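Local coordinates for protein 2-nitropropane dioxygenase (Streptomyces ansochromogenes, PDB 3BW2) that probably uses molecular oxygen and a bound flavin mononucleotide to oxidise alkyl nitronates such as propionate 3-nitronate, releasing the nitrogen as nitrate and nitrite, at residues Met71-Leu76 against Ala292-Val297; Gln180-Asp185 against Thr271-Arg276. All coordinates share one frame; numbering follows the deposited sequence.

Contact 1: Met71-Leu76 against Ala292-Val297; sequences MPQPEL and AAYPDV
At the mouth of the TIM barrel, the loop leaving barrel strand 65-70 passes Gln73 and Leu76 over the residues that lead into helix 296-311, and the Tyr294 side chain lies about 8 Å from the bound FMN. No hydrogen bond joins Met71-Leu76 to Ala292-Val297. Gln73 brings its CG to the rim of the Tyr294 ring, near the ring plane, 3.7 Å from CD2. The CG of Tyr294 stands anti to the backbone N (chi1 178°), beside the carbonyl carbon, and this brings the end of the side chain nearer to Gln73. One face of that ring is occupied by CB of Pro295, which follows a cis peptide bond and sits at the N-cap position of the helix. Tyr294 OH is hydrogen-bonded to Tyr44 OH, and the Phe130 ring meets this ring at an inclined angle. Further along, Leu76 uses its two methyls separately: CD2 presses on Ala293 CB, in the loop before the helix, at 3.3 Å, tighter than usual for two carbons, and CD1 faces Asp296, in the first turn. Asp296, salt-bridged through OD2 to Arg107, passes the leucine side chain in the opposite direction and places OD1 3.1 Å from Leu76 CD1.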
# COMPACT_ATOMS: atom_id res chain seq x y z
N MET A 71 -7.69 -11.70 -20.11
CA MET A 71 -7.06 -12.93 -20.55
C MET A 71 -8.01 -14.08 -20.23
O MET A 71 -8.70 -14.06 -19.21
CB MET A 71 -5.75 -13.17 -19.80
CG MET A 71 -4.66 -12.15 -20.08
SD MET A 71 -4.21 -12.15 -21.82
CE MET A 71 -3.69 -13.84 -22.04
N PRO A 72 -8.06 -15.10 -21.11
CA PRO A 72 -8.95 -16.23 -20.84
C PRO A 72 -8.50 -16.88 -19.53
O PRO A 72 -7.32 -16.86 -19.20
CB PRO A 72 -8.70 -17.15 -22.04
CG PRO A 72 -8.39 -16.18 -23.14
CD PRO A 72 -7.47 -15.19 -22.45
N GLN A 73 -9.45 -17.43 -18.78
CA GLN A 73 -9.12 -18.07 -17.52
C GLN A 73 -9.37 -19.57 -17.61
O GLN A 73 -10.39 -20.01 -18.13
CB GLN A 73 -9.96 -17.47 -16.38
CG GLN A 73 -9.78 -15.97 -16.18
CD GLN A 73 -8.33 -15.58 -15.95
OE1 GLN A 73 -7.67 -15.04 -16.83
NE2 GLN A 73 -7.83 -15.85 -14.75
N PRO A 74 -8.43 -20.38 -17.09
CA PRO A 74 -8.59 -21.83 -17.13
C PRO A 74 -9.67 -22.30 -16.16
O PRO A 74 -9.94 -21.64 -15.16
CB PRO A 74 -7.21 -22.33 -16.72
CG PRO A 74 -6.78 -21.30 -15.73
CD PRO A 74 -7.18 -20.00 -16.41
N GLU A 75 -10.29 -23.43 -16.48
CA GLU A 75 -11.34 -23.99 -15.63
C GLU A 75 -10.74 -24.44 -14.30
O GLU A 75 -9.55 -24.74 -14.22
CB GLU A 75 -12.00 -25.17 -16.35
CG GLU A 75 -13.14 -25.82 -15.58
CD GLU A 75 -13.91 -26.82 -16.42
OE1 GLU A 75 -14.83 -27.47 -15.87
OE2 GLU A 75 -13.59 -26.97 -17.62
N LEU A 76 -11.56 -24.47 -13.25
CA LEU A 76 -11.07 -24.88 -11.94
C LEU A 76 -10.77 -26.37 -11.92
O LEU A 76 -11.67 -27.19 -12.13
CB LEU A 76 -12.09 -24.55 -10.85
CG LEU A 76 -12.44 -23.08 -10.63
CD1 LEU A 76 -13.28 -22.55 -11.79
CD2 LEU A 76 -13.21 -22.95 -9.32
N ALA A 292 -12.16 -18.93 -4.39
CA ALA A 292 -11.36 -18.46 -5.51
C ALA A 292 -11.88 -19.21 -6.73
O ALA A 292 -11.44 -20.32 -7.02
CB ALA A 292 -9.89 -18.77 -5.28
N ALA A 293 -12.84 -18.61 -7.43
CA ALA A 293 -13.43 -19.24 -8.60
C ALA A 293 -13.93 -18.18 -9.58
O ALA A 293 -15.11 -17.83 -9.57
CB ALA A 293 -14.58 -20.15 -8.18
N TYR A 294 -13.03 -17.70 -10.43
CA TYR A 294 -13.34 -16.68 -11.42
C TYR A 294 -13.28 -17.27 -12.82
O TYR A 294 -12.40 -18.08 -13.12
CB TYR A 294 -12.34 -15.53 -11.30
CG TYR A 294 -12.55 -14.43 -12.31
CD1 TYR A 294 -13.43 -13.39 -12.07
CD2 TYR A 294 -11.87 -14.46 -13.53
CE1 TYR A 294 -13.65 -12.39 -13.02
CE2 TYR A 294 -12.08 -13.47 -14.49
CZ TYR A 294 -12.97 -12.44 -14.22
OH TYR A 294 -13.18 -11.45 -15.16
N PRO A 295 -14.19 -16.86 -13.72
CA PRO A 295 -15.27 -15.90 -13.53
C PRO A 295 -16.55 -16.58 -13.05
O PRO A 295 -17.63 -15.99 -13.09
CB PRO A 295 -15.44 -15.29 -14.91
CG PRO A 295 -15.25 -16.50 -15.78
CD PRO A 295 -14.06 -17.20 -15.15
N ASP A 296 -16.42 -17.82 -12.59
CA ASP A 296 -17.56 -18.60 -12.11
C ASP A 296 -18.44 -17.80 -11.15
O ASP A 296 -19.65 -17.68 -11.36
CB ASP A 296 -17.07 -19.87 -11.41
CG ASP A 296 -16.27 -20.77 -12.33
OD1 ASP A 296 -15.22 -20.33 -12.85
OD2 ASP A 296 -16.68 -21.93 -12.53
N VAL A 297 -17.83 -17.25 -10.10
CA VAL A 297 -18.58 -16.48 -9.12
C VAL A 297 -19.17 -15.22 -9.76
O VAL A 297 -20.30 -14.83 -9.45
CB VAL A 297 -17.68 -16.10 -7.92
CG1 VAL A 297 -18.44 -15.20 -6.96
CG2 VAL A 297 -17.22 -17.37 -7.21

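Contact 2: Gln180-Asp185 against Thr271-Arg276; sequences QGTHRD and TGRPAR
Arg273 reaches over to Thr182 with an outstretched chain, CG to NE extended, and grips it end-on through both terminal nitrogens. NH1 donates to Thr182 O at 2.9 Å, approaching from above the carbonyl plane, while NH2 donates to Thr182 OG1 at 2.8 Å; a weak second bond runs from NH2 to Thr182 O. Thr182 offers the two acceptors together because its OG1 sits between the backbone N and the carbonyl carbon (chi1 49°). NH2 has a further partner in a water in the guanidinium plane, 2.9 Å away, and this water donates in turn to the carbonyl oxygens of Gln180 and Pro274. Pro274 O therefore accepts twice, the other donor being Gln180 N at 3.0 Å in a nearly straight bond (177°).

Asp185 makes no salt bridge with Arg273: its CB lies over the centre of one guanidinium face, 3.9 Å from CZ, and its carboxylate goes on to the Pro274 ring, OD1 coming 3.1 Å from CD. OD1 is paired instead with Arg268, and OD2 takes a bond from a second water, 2.6 Å away, which also donates to Gly272 O. With phi at 88°, the side-chain position of Gly272 runs into the carbonyl oxygen of Thr271, which by itself calls for glycine. Gly181 N donates to OE1 of Gln172, a residue of the FMN site. The Gln180 N to Pro274 O bond prolongs the pairing of strand 178-179 with 275-278 in the small antiparallel sheet beside the flavin pocket, a feature added to the TIM-barrel fold of nitronate monooxygenases.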
# COMPACT_ATOMS: atom_id res chain seq x y z
N GLN A 180 -7.59 -6.94 -8.83
CA GLN A 180 -6.14 -6.96 -8.76
C GLN A 180 -5.76 -7.72 -10.02
O GLN A 180 -6.36 -8.76 -10.31
CB GLN A 180 -5.67 -7.73 -7.53
CG GLN A 180 -5.67 -6.92 -6.25
CD GLN A 180 -4.63 -5.82 -6.29
OE1 GLN A 180 -4.97 -4.63 -6.36
NE2 GLN A 180 -3.36 -6.20 -6.26
N GLY A 181 -4.78 -7.21 -10.76
CA GLY A 181 -4.36 -7.86 -12.00
C GLY A 181 -3.33 -8.97 -11.85
O GLY A 181 -2.42 -9.08 -12.67
N THR A 182 -3.46 -9.78 -10.80
CA THR A 182 -2.54 -10.89 -10.59
C THR A 182 -2.69 -11.85 -11.78
O THR A 182 -3.79 -12.05 -12.29
CB THR A 182 -2.86 -11.64 -9.28
OG1 THR A 182 -4.26 -11.93 -9.23
CG2 THR A 182 -2.48 -10.81 -8.07
N HIS A 183 -1.58 -12.45 -12.21
CA HIS A 183 -1.61 -13.36 -13.36
C HIS A 183 -2.25 -14.70 -13.02
O HIS A 183 -2.73 -15.41 -13.91
CB HIS A 183 -0.19 -13.55 -13.90
CG HIS A 183 0.45 -12.27 -14.37
ND1 HIS A 183 1.72 -12.22 -14.88
CD2 HIS A 183 -0.02 -11.00 -14.40
CE1 HIS A 183 2.01 -10.98 -15.21
NE2 HIS A 183 0.97 -10.22 -14.93
N ARG A 184 -2.26 -15.03 -11.74
CA ARG A 184 -2.86 -16.25 -11.23
C ARG A 184 -3.39 -15.95 -9.83
O ARG A 184 -2.71 -15.29 -9.04
CB ARG A 184 -1.82 -17.37 -11.15
CG ARG A 184 -1.62 -18.13 -12.45
CD ARG A 184 -0.48 -19.14 -12.33
NE ARG A 184 -0.60 -19.97 -11.13
CZ ARG A 184 -1.56 -20.86 -10.92
NH1 ARG A 184 -2.51 -21.05 -11.83
NH2 ARG A 184 -1.58 -21.56 -9.79
N ASP A 185 -4.60 -16.40 -9.53
CA ASP A 185 -5.19 -16.15 -8.23
C ASP A 185 -5.15 -17.36 -7.31
O ASP A 185 -5.55 -18.45 -7.70
CB ASP A 185 -6.65 -15.68 -8.37
CG ASP A 185 -7.33 -15.47 -7.02
OD1 ASP A 185 -6.71 -14.86 -6.12
OD2 ASP A 185 -8.49 -15.90 -6.85
N THR A 271 -16.99 -11.69 -7.45
CA THR A 271 -16.53 -12.35 -8.67
C THR A 271 -15.65 -13.59 -8.52
O THR A 271 -15.36 -14.26 -9.51
CB THR A 271 -15.76 -11.35 -9.53
OG1 THR A 271 -14.53 -11.01 -8.87
CG2 THR A 271 -16.57 -10.07 -9.73
N GLY A 272 -15.22 -13.89 -7.30
CA GLY A 272 -14.38 -15.05 -7.11
C GLY A 272 -12.90 -14.74 -7.28
O GLY A 272 -12.07 -15.65 -7.26
N ARG A 273 -12.58 -13.47 -7.48
CA ARG A 273 -11.19 -13.03 -7.62
C ARG A 273 -11.05 -11.78 -6.77
O ARG A 273 -12.00 -11.00 -6.63
CB ARG A 273 -10.86 -12.73 -9.09
CG ARG A 273 -9.51 -13.27 -9.58
CD ARG A 273 -9.34 -13.07 -11.09
NE ARG A 273 -8.17 -13.73 -11.67
CZ ARG A 273 -6.91 -13.35 -11.49
NH1 ARG A 273 -5.92 -14.03 -12.07
NH2 ARG A 273 -6.62 -12.30 -10.73
N PRO A 274 -9.87 -11.56 -6.17
CA PRO A 274 -9.65 -10.38 -5.33
C PRO A 274 -9.87 -9.05 -6.04
O PRO A 274 -9.20 -8.74 -7.02
CB PRO A 274 -8.21 -10.55 -4.86
CG PRO A 274 -8.05 -12.05 -4.82
CD PRO A 274 -8.70 -12.46 -6.12
N ALA A 275 -10.81 -8.27 -5.52
CA ALA A 275 -11.13 -6.97 -6.10
C ALA A 275 -11.50 -6.01 -4.97
O ALA A 275 -12.23 -6.38 -4.06
CB ALA A 275 -12.29 -7.11 -7.08
N ARG A 276 -10.99 -4.78 -5.03
CA ARG A 276 -11.26 -3.81 -3.97
C ARG A 276 -12.58 -3.06 -4.17
O ARG A 276 -12.79 -2.38 -5.18
CB ARG A 276 -10.11 -2.81 -3.86
CG ARG A 276 -10.26 -1.80 -2.72
CD ARG A 276 -9.05 -0.90 -2.61
NE ARG A 276 -7.85 -1.63 -2.22
CZ ARG A 276 -7.60 -2.10 -1.00
NH1 ARG A 276 -8.47 -1.91 -0.02
NH2 ARG A 276 -6.48 -2.75 -0.76
O HOH W 1 -8.26 -10.41 -9.18
O HOH W 2 -9.94 -17.07 -8.70

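From the N terminus, the chain leaves barrel strand 65-70 through 71-76, the first half of contact 1. Partway through the remaining barrel strands it passes 180-185, after strand 178-179; beyond the last barrel strand, 233-236, it returns at 271-276 to close contact 2, with 85 residues between. Only later does 292-297 meet 71-76, so the smaller loop lies wholly within the larger. The two contacts, with centres 10 Å apart, touch: Tyr294 CD1 lies 3.3 Å from Thr271 O, and Ala292 CB lies 3.6 Å from Asp185 OD2. Together they tie barrel loops near the flavin to the small antiparallel sheet and to helix 296-311.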